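Local coordinates for protein adenylyltransferase and sulfurtransferase uba4 (Chaetomium thermophilum, PDB 6YUB) that forms the N-terminal ThiF-family part of an enzyme that probably adenylylates a ubiquitin-like sulfur carrier and passes sulfur to it for tRNA thiolation and molybdenum cofactor synthesis, at residues S286-L290 / D291-S295; P171-Q174 / G175-N178; S142-C145 / V146-K150; F111-P115 / Q116-Q120. All blocks are in the same frame, centred on the assembly; numbering follows the deposited sequence.

Interaction 1 (S286-L290 / D291-S295); sequences STLTL and DGIKS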
loop_
_atom_site.group_PDB
_atom_site.type_symbol
_atom_site.label_atom_id
_atom_site.label_comp_id
_atom_site.label_asym_id
_atom_site.label_seq_id
_atom_site.Cartn_x
_atom_site.Cartn_y
_atom_site.Cartn_z
ATOM N N SER B 286 -36.044 8.422 -5.407
ATOM C CA SER B 286 -35.424 8.658 -4.111
ATOM C C SER B 286 -36.210 9.710 -3.338
ATOM O O SER B 286 -36.647 10.718 -3.897
ATOM C CB SER B 286 -33.973 9.108 -4.285
ATOM O OG SER B 286 -33.333 9.220 -3.030
ATOM N N THR B 287 -36.397 9.462 -2.045
ATOM C CA THR B 287 -37.043 10.416 -1.152
ATOM C C THR B 287 -36.053 11.062 -0.189
ATOM O O THR B 287 -36.467 11.799 0.714
ATOM C CB THR B 287 -38.172 9.735 -0.375
ATOM O OG1 THR B 287 -37.704 8.494 0.167
ATOM C CG2 THR B 287 -39.362 9.477 -1.289
ATOM N N LEU B 288 -34.760 10.796 -0.354
ATOM C CA LEU B 288 -33.739 11.467 0.436
ATOM C C LEU B 288 -33.649 12.929 0.020
ATOM O O LEU B 288 -33.624 13.247 -1.173
ATOM C CB LEU B 288 -32.392 10.772 0.248
ATOM C CG LEU B 288 -31.132 11.497 0.719
ATOM C CD1 LEU B 288 -31.071 11.571 2.233
ATOM C CD2 LEU B 288 -29.889 10.809 0.159
ATOM N N THR B 289 -33.604 13.821 1.009
ATOM C CA THR B 289 -33.545 15.250 0.750
ATOM C C THR B 289 -32.616 15.910 1.759
ATOM O O THR B 289 -32.319 15.353 2.817
ATOM C CB THR B 289 -34.936 15.904 0.825
ATOM O OG1 THR B 289 -35.413 15.865 2.177
ATOM C CG2 THR B 289 -35.927 15.180 -0.079
ATOM N N LEU B 290 -32.163 17.118 1.415
ATOM C CA LEU B 290 -31.328 17.888 2.335
ATOM C C LEU B 290 -32.104 18.278 3.587
ATOM O O LEU B 290 -31.556 18.251 4.696
ATOM C CB LEU B 290 -30.786 19.129 1.630
ATOM C CG LEU B 290 -29.793 18.850 0.496
ATOM C CD1 LEU B 290 -29.604 20.075 -0.379
ATOM C CD2 LEU B 290 -28.462 18.382 1.060
ATOM N N ASP B 291 -33.387 18.632 3.432
ATOM C CA ASP B 291 -34.220 18.930 4.593
ATOM C C ASP B 291 -34.340 17.716 5.505
ATOM O O ASP B 291 -34.258 17.841 6.733
ATOM C CB ASP B 291 -35.609 19.389 4.146
ATOM C CG ASP B 291 -35.587 20.747 3.475
ATOM O OD1 ASP B 291 -34.659 21.541 3.755
ATOM O OD2 ASP B 291 -36.501 21.021 2.670
ATOM N N GLY B 292 -34.544 16.532 4.925
ATOM C CA GLY B 292 -34.665 15.338 5.742
ATOM C C GLY B 292 -33.414 15.069 6.555
ATOM O O GLY B 292 -33.484 14.797 7.758
ATOM N N ILE B 293 -32.251 15.140 5.909
ATOM C CA ILE B 293 -30.996 14.875 6.606
ATOM C C ILE B 293 -30.841 15.810 7.797
ATOM O O ILE B 293 -30.455 15.385 8.893
ATOM C CB ILE B 293 -29.806 14.993 5.632
ATOM C CG1 ILE B 293 -29.782 13.783 4.694
ATOM C CG2 ILE B 293 -28.499 15.121 6.403
ATOM C CD1 ILE B 293 -28.808 13.912 3.536
ATOM N N LYS B 294 -31.149 17.094 7.606
ATOM C CA LYS B 294 -31.062 18.050 8.705
ATOM C C LYS B 294 -31.973 17.664 9.863
ATOM O O LYS B 294 -31.631 17.900 11.029
ATOM C CB LYS B 294 -31.439 19.449 8.213
ATOM C CG LYS B 294 -30.352 20.188 7.468
ATOM C CD LYS B 294 -30.950 21.190 6.469
ATOM C CE LYS B 294 -32.028 22.068 7.096
ATOM N NZ LYS B 294 -32.637 22.992 6.088
ATOM N N SER B 295 -33.129 17.077 9.568
ATOM C CA SER B 295 -34.158 16.830 10.567
ATOM C C SER B 295 -34.088 15.434 11.169
ATOM O O SER B 295 -34.972 15.066 11.946
ATOM C CB SER B 295 -35.542 17.051 9.951
ATOM O OG SER B 295 -35.582 18.248 9.194
#
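Thr289 OG1 accepts from Gly292 N at 3.0 Å, the shortest bond between 286-290 and 291-295. The N-H points well at the oxygen (156°). Thr289 stands at the N-cap of helix 290-294. Its OG1 sits between the backbone N and the carbonyl carbon (chi1 68°), and this turns the hydroxyl toward the amides of the first turn. The helix then starts with Ile293 N bound to Thr289 O at 3.1 Å and Lys294 N bound to Leu290 O. On the buried side, Leu288 CD1 meets Ile293 CD1 at 3.5 Å and also touches CG1, the two side chains crossing obliquely. Leu140 and Leu147 of helix 135-148 also touch Ile293. An alanine in place of Ile293 would probably open a gap between Leu288 CD1 and the leucines of helix 135-148. On the exposed side, Lys294 NZ makes a salt bridge with Asp291 OD1 at 3.4 Å, weak as a hydrogen bond. At the other end of this short helix, Ser295 OG gives a bond to Asp291 O. The whole is a threonine N-cap with a hydrophobic staple, Leu288 to Ile293, across it, close to the four-cysteine zinc site.

Interaction 2 (P171-Q174 / G175-N178); sequences PTPQ and GVVN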
loop_
_atom_site.group_PDB
_atom_site.type_symbol
_atom_site.label_atom_id
_atom_site.label_comp_id
_atom_site.label_asym_id
_atom_site.label_seq_id
_atom_site.Cartn_x
_atom_site.Cartn_y
_atom_site.Cartn_z
ATOM N N PRO B 171 -20.031 13.656 -11.070
ATOM C CA PRO B 171 -21.326 13.646 -10.371
ATOM C C PRO B 171 -22.506 13.648 -11.329
ATOM O O PRO B 171 -22.466 14.271 -12.392
ATOM C CB PRO B 171 -21.281 14.926 -9.522
ATOM C CG PRO B 171 -20.270 15.797 -10.194
ATOM C CD PRO B 171 -19.239 14.861 -10.754
ATOM N N THR B 172 -23.563 12.941 -10.930
ATOM C CA THR B 172 -24.809 12.868 -11.693
ATOM C C THR B 172 -25.971 13.207 -10.762
ATOM O O THR B 172 -26.042 12.654 -9.642
ATOM C CB THR B 172 -25.018 11.481 -12.295
ATOM O OG1 THR B 172 -23.879 11.120 -13.082
ATOM C CG2 THR B 172 -26.268 11.463 -13.169
ATOM N N PRO B 173 -26.906 14.062 -11.172
ATOM C CA PRO B 173 -28.012 14.432 -10.279
ATOM C C PRO B 173 -28.776 13.221 -9.755
ATOM O O PRO B 173 -28.894 12.188 -10.424
ATOM C CB PRO B 173 -28.905 15.315 -11.165
ATOM C CG PRO B 173 -27.974 15.891 -12.178
ATOM C CD PRO B 173 -26.927 14.829 -12.435
ATOM N N GLN B 174 -29.299 13.373 -8.543
ATOM C CA GLN B 174 -30.104 12.337 -7.910
ATOM C C GLN B 174 -31.286 11.955 -8.793
ATOM O O GLN B 174 -31.968 12.818 -9.352
ATOM C CB GLN B 174 -30.594 12.847 -6.552
ATOM C CG GLN B 174 -31.358 11.851 -5.705
ATOM C CD GLN B 174 -32.037 12.519 -4.515
ATOM O OE1 GLN B 174 -32.412 13.691 -4.581
ATOM N NE2 GLN B 174 -32.189 11.779 -3.422
ATOM N N GLY B 175 -31.520 10.649 -8.925
ATOM C CA GLY B 175 -32.672 10.143 -9.638
ATOM C C GLY B 175 -32.471 9.883 -11.116
ATOM O O GLY B 175 -33.307 9.203 -11.728
ATOM N N VAL B 176 -31.401 10.398 -11.714
ATOM C CA VAL B 176 -31.147 10.189 -13.136
ATOM C C VAL B 176 -30.621 8.772 -13.327
ATOM O O VAL B 176 -29.559 8.418 -12.806
ATOM C CB VAL B 176 -30.156 11.226 -13.682
ATOM C CG1 VAL B 176 -29.848 10.959 -15.144
ATOM C CG2 VAL B 176 -30.714 12.633 -13.496
ATOM N N VAL B 177 -31.369 7.956 -14.071
ATOM C CA VAL B 177 -30.994 6.562 -14.277
ATOM C C VAL B 177 -31.224 6.143 -15.725
ATOM O O VAL B 177 -31.233 4.947 -16.041
ATOM C CB VAL B 177 -31.769 5.636 -13.317
ATOM C CG1 VAL B 177 -31.399 5.931 -11.872
ATOM C CG2 VAL B 177 -33.276 5.788 -13.529
ATOM N N ASN B 178 -31.410 7.120 -16.612
ATOM C CA ASN B 178 -31.532 6.853 -18.038
ATOM C C ASN B 178 -30.199 6.986 -18.769
ATOM O O ASN B 178 -30.184 7.158 -19.995
ATOM C CB ASN B 178 -32.576 7.781 -18.665
ATOM C CG ASN B 178 -32.174 9.239 -18.607
ATOM O OD1 ASN B 178 -31.457 9.663 -17.701
ATOM N ND2 ASN B 178 -32.642 10.018 -19.575
#
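Gly175 takes the third place of a type II beta turn that runs from Pro173 to Val176. The turn lies in the loop between strand 161-167 and helix 185-188 of the ThiF-family domain. With phi at 91°, a CB on Gly175 would clash with Gln174 O. The Gly175 backbone is hydrogen-bonded to Cys282, a zinc ligand, and this ties the turn to the metal site. Gln174 has an extended side chain, and its NE2 is held by Ala281 O and Leu288 O. Next, Val176 N donates a weak bond to Pro173 O at 3.3 Å, which closes the turn. The Val176 side chain folds back onto Thr172 and Pro173. Its CB meets Thr172 CG2 at 3.9 Å, the two side chains crossing at about a right angle. Thr172 CG2 can do this because it lies opposite the backbone N across the CA-CB bond, while OG1 lies beside that N (chi1 -55°). Val176 CG2 sits 3.6 Å from Pro173 O and rests on Pro173 CB at 4.0 Å. Beyond it, the Val177 side chain touches Arg275. The guanidinium of Arg275 braces both arms of the turn: NH2 binds Thr172 O, and NH1 is shared by Pro173 O and Val176 O.

Interaction 3 (S142-C145 / V146-K150); sequences SDVC and VLLGK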
loop_
_atom_site.group_PDB
_atom_site.type_symbol
_atom_site.label_atom_id
_atom_site.label_comp_id
_atom_site.label_asym_id
_atom_site.label_seq_id
_atom_site.Cartn_x
_atom_site.Cartn_y
_atom_site.Cartn_z
ATOM N N SER B 142 -21.604 10.510 1.796
ATOM C CA SER B 142 -22.065 10.040 0.493
ATOM C C SER B 142 -23.407 10.664 0.127
ATOM O O SER B 142 -23.572 11.233 -0.961
ATOM C CB SER B 142 -22.163 8.515 0.494
ATOM O OG SER B 142 -22.286 8.009 -0.821
ATOM N N ASP B 143 -24.384 10.575 1.033
ATOM C CA ASP B 143 -25.697 11.152 0.770
ATOM C C ASP B 143 -25.588 12.620 0.374
ATOM O O ASP B 143 -26.122 13.038 -0.661
ATOM C CB ASP B 143 -26.589 10.980 2.000
ATOM C CG ASP B 143 -26.973 9.529 2.241
ATOM O OD1 ASP B 143 -26.684 8.684 1.361
ATOM O OD2 ASP B 143 -27.558 9.230 3.302
ATOM N N VAL B 144 -24.870 13.416 1.175
ATOM C CA VAL B 144 -24.774 14.847 0.911
ATOM C C VAL B 144 -24.057 15.107 -0.408
ATOM O O VAL B 144 -24.441 15.998 -1.176
ATOM C CB VAL B 144 -24.073 15.550 2.090
ATOM C CG1 VAL B 144 -23.768 16.999 1.750
ATOM C CG2 VAL B 144 -24.929 15.457 3.343
ATOM N N CYS B 145 -23.003 14.341 -0.695
ATOM C CA CYS B 145 -22.311 14.495 -1.970
ATOM C C CYS B 145 -23.244 14.222 -3.142
ATOM O O CYS B 145 -23.206 14.928 -4.157
ATOM C CB CYS B 145 -21.098 13.567 -2.018
ATOM S SG CYS B 145 -19.724 14.159 -1.008
ATOM N N VAL B 146 -24.090 13.194 -3.024
ATOM C CA VAL B 146 -25.062 12.921 -4.076
ATOM C C VAL B 146 -26.007 14.098 -4.246
ATOM O O VAL B 146 -26.292 14.526 -5.374
ATOM C CB VAL B 146 -25.823 11.617 -3.762
ATOM C CG1 VAL B 146 -27.112 11.551 -4.567
ATOM C CG2 VAL B 146 -24.937 10.414 -4.046
ATOM N N LEU B 147 -26.503 14.651 -3.137
ATOM C CA LEU B 147 -27.505 15.702 -3.230
ATOM C C LEU B 147 -26.910 17.015 -3.722
ATOM O O LEU B 147 -27.589 17.773 -4.425
ATOM C CB LEU B 147 -28.181 15.905 -1.875
ATOM C CG LEU B 147 -29.032 14.749 -1.353
ATOM C CD1 LEU B 147 -29.582 15.076 0.028
ATOM C CD2 LEU B 147 -30.165 14.425 -2.316
ATOM N N LEU B 148 -25.652 17.303 -3.375
ATOM C CA LEU B 148 -25.007 18.539 -3.784
ATOM C C LEU B 148 -24.117 18.365 -5.008
ATOM O O LEU B 148 -23.412 19.307 -5.389
ATOM C CB LEU B 148 -24.193 19.121 -2.621
ATOM C CG LEU B 148 -25.002 19.575 -1.401
ATOM C CD1 LEU B 148 -24.079 20.076 -0.302
ATOM C CD2 LEU B 148 -26.016 20.650 -1.785
ATOM N N GLY B 149 -24.125 17.190 -5.628
ATOM C CA GLY B 149 -23.365 16.972 -6.844
ATOM C C GLY B 149 -21.866 17.121 -6.680
ATOM O O GLY B 149 -21.246 17.942 -7.359
ATOM N N LYS B 150 -21.272 16.323 -5.793
ATOM C CA LYS B 150 -19.849 16.397 -5.521
ATOM C C LYS B 150 -19.189 15.044 -5.754
ATOM O O LYS B 150 -19.778 14.008 -5.429
ATOM C CB LYS B 150 -19.584 16.834 -4.065
ATOM C CG LYS B 150 -20.288 18.111 -3.655
ATOM C CD LYS B 150 -19.537 19.341 -4.137
ATOM C CE LYS B 150 -20.431 20.573 -4.101
ATOM N NZ LYS B 150 -19.659 21.834 -3.963
#
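Cys145 O accepts from Lys150 N at 2.9 Å where helix 135-148 ends in a Schellman motif. Gly149 makes the reversal there with positive phi (62°), a value that favours glycine. The helix belongs to the beta-alpha-beta unit of strands 127-130 and 152-158 in the Rossmann-like ThiF fold. The turns before the end are regular: Val146 N binds Ser142 O, Leu147 N binds Asp143 O, and Leu148 N binds Val144 O at 2.8 Å.

Leu148 can be followed outward. Its CB lies 3.5 Å from Val144 O, and CG stays beside the same oxygen. CG is anti to the carbonyl carbon (chi1 -65°), and this lays the chain back along the helix. At the tip, CD1 reaches Val144 CG1 at 3.7 Å. The two side chains lie side by side and point the same way. Val144 also packs on Ala118 and Ile122 of helix 118-122, while Leu148 touches Leu290 of helix 290-294.

Val146 touches Cys184, a zinc ligand. Asp143 makes a salt bridge with Arg186 and a hydrogen bond with Tyr300. Lys150 bends at chi2, and its NZ binds the carbonyl oxygens of Lys123 and Trp125. Its CB stays behind, 4.1 Å from Cys145 SG.

Interaction 4 (F111-P115 / Q116-Q120); sequences FDLTP and QNAAQ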
loop_
_atom_site.group_PDB
_atom_site.type_symbol
_atom_site.label_atom_id
_atom_site.label_comp_id
_atom_site.label_asym_id
_atom_site.label_seq_id
_atom_site.Cartn_x
_atom_site.Cartn_y
_atom_site.Cartn_z
ATOM N N PHE B 111 -14.792 21.815 14.511
ATOM C CA PHE B 111 -15.943 21.167 15.127
ATOM C C PHE B 111 -16.344 19.955 14.292
ATOM O O PHE B 111 -15.990 19.838 13.115
ATOM C CB PHE B 111 -17.126 22.133 15.276
ATOM C CG PHE B 111 -17.399 22.952 14.046
ATOM C CD1 PHE B 111 -18.226 22.472 13.043
ATOM C CD2 PHE B 111 -16.834 24.209 13.896
ATOM C CE1 PHE B 111 -18.480 23.227 11.913
ATOM C CE2 PHE B 111 -17.084 24.967 12.771
ATOM C CZ PHE B 111 -17.908 24.476 11.776
ATOM N N ASP B 112 -17.098 19.060 14.925
ATOM C CA ASP B 112 -17.513 17.825 14.280
ATOM C C ASP B 112 -18.469 18.098 13.127
ATOM O O ASP B 112 -19.335 18.975 13.210
ATOM C CB ASP B 112 -18.198 16.902 15.293
ATOM C CG ASP B 112 -17.274 16.461 16.405
ATOM O OD1 ASP B 112 -16.051 16.690 16.293
ATOM O OD2 ASP B 112 -17.779 15.888 17.396
ATOM N N LEU B 113 -18.307 17.335 12.051
ATOM C CA LEU B 113 -19.320 17.289 11.004
ATOM C C LEU B 113 -20.508 16.467 11.487
ATOM O O LEU B 113 -20.343 15.410 12.102
ATOM C CB LEU B 113 -18.739 16.690 9.724
ATOM C CG LEU B 113 -19.660 16.669 8.504
ATOM C CD1 LEU B 113 -18.962 17.267 7.291
ATOM C CD2 LEU B 113 -20.124 15.250 8.204
ATOM N N THR B 114 -21.709 16.967 11.227
ATOM C CA THR B 114 -22.922 16.302 11.693
ATOM C C THR B 114 -24.016 16.392 10.636
ATOM O O THR B 114 -23.889 17.163 9.679
ATOM C CB THR B 114 -23.429 16.928 12.997
ATOM O OG1 THR B 114 -23.957 18.231 12.721
ATOM C CG2 THR B 114 -22.306 17.045 14.019
ATOM N N PRO B 115 -25.107 15.634 10.775
ATOM C CA PRO B 115 -26.218 15.784 9.821
ATOM C C PRO B 115 -26.782 17.192 9.776
ATOM O O PRO B 115 -27.360 17.579 8.754
ATOM C CB PRO B 115 -27.260 14.772 10.325
ATOM C CG PRO B 115 -26.453 13.745 11.087
ATOM C CD PRO B 115 -25.329 14.528 11.727
ATOM N N GLN B 116 -26.622 17.975 10.847
ATOM C CA GLN B 116 -27.159 19.330 10.896
ATOM C C GLN B 116 -26.269 20.359 10.205
ATOM O O GLN B 116 -26.748 21.453 9.881
ATOM C CB GLN B 116 -27.373 19.765 12.352
ATOM C CG GLN B 116 -28.590 19.153 13.025
ATOM C CD GLN B 116 -28.437 17.666 13.277
ATOM O OE1 GLN B 116 -27.401 17.210 13.764
ATOM N NE2 GLN B 116 -29.471 16.895 12.933
ATOM N N ASN B 117 -24.991 20.048 9.977
ATOM C CA ASN B 117 -24.094 20.994 9.331
ATOM C C ASN B 117 -23.364 20.428 8.116
ATOM O O ASN B 117 -22.543 21.136 7.531
ATOM C CB ASN B 117 -23.046 21.512 10.329
ATOM C CG ASN B 117 -22.124 20.410 10.830
ATOM O OD1 ASN B 117 -21.858 19.418 10.129
ATOM N ND2 ASN B 117 -21.626 20.576 12.047
ATOM N N ALA B 118 -23.638 19.183 7.723
ATOM C CA ALA B 118 -22.881 18.575 6.633
ATOM C C ALA B 118 -22.979 19.415 5.366
ATOM O O ALA B 118 -21.963 19.710 4.722
ATOM C CB ALA B 118 -23.375 17.152 6.383
ATOM N N ALA B 119 -24.195 19.830 5.003
ATOM C CA ALA B 119 -24.383 20.571 3.761
ATOM C C ALA B 119 -23.666 21.913 3.803
ATOM O O ALA B 119 -23.075 22.343 2.802
ATOM C CB ALA B 119 -25.872 20.762 3.484
ATOM N N GLN B 120 -23.699 22.594 4.954
ATOM C CA GLN B 120 -22.994 23.867 5.069
ATOM C C GLN B 120 -21.501 23.690 4.826
ATOM O O GLN B 120 -20.872 24.513 4.153
ATOM C CB GLN B 120 -23.228 24.482 6.447
ATOM C CG GLN B 120 -24.677 24.728 6.786
ATOM C CD GLN B 120 -24.893 24.890 8.279
ATOM O OE1 GLN B 120 -25.637 24.124 8.893
ATOM N NE2 GLN B 120 -24.247 25.898 8.871
HETATM O O HOH W 1 -26.772 19.249 6.562
#
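Asn117 grips the loop before helix 118-122 with both ends of its amide. OD1 accepts from Thr114 N at 2.7 Å, a nearly straight bond (168°) with the donor tilted from the carbonyl plane. ND2 donates to Asp112 O at 3.0 Å, with the oxygen lying close to the plane of the amide. The two bonds fix the rotation of the group. With chi1 at 64°, the amide is turned back toward the loop. A leucine in place of Asn117 would probably leave Thr114 N and Asp112 O without these partners and set the loop free to shift.

Further out, Asn117 N donates to Thr114 O at 3.1 Å, from well above the carbonyl plane. Ala118 N adds a weak bond to Thr114 O at 2.8 Å. Thr114 OG1 takes a weak bond from Gln116 N. The Phe111 ring lies obliquely by ND2. A water joins Ala119 N to Pro115 O, linking the loop to the start of the helix. Leu113 CD2 packs on Ala118 CB at 4.2 Å, and the side chain also touches Thr137 and Leu140. Gln116 NE2 is held by Lys294 O. Thr114 to Asn117 form a type I beta turn leading from strand 105-109 of the Rossmann-like fold into helix 118-122.

In the fold
Helix 135-148, the site of interaction 3, meets all three other contacts. Interaction 3 is partly buried and rests on regular helix bonds and apolar side chains. Leu147 CD1 meets Ile293 CD1 of interaction 1 at 3.8 Å, and Val144 CG2 meets Ala118 CB of interaction 4 at 3.8 Å. Interactions 2 and 4 are surface contacts, about 24 Å apart between centres: one a beta turn, the other an amide clasp at a helix start. Interaction 1, a capped helix start, is partly buried. It is tied to interactions 2 and 4 by side-chain amides of theirs bonded to its backbone. Interactions 1, 2 and 3 lie near the zinc site.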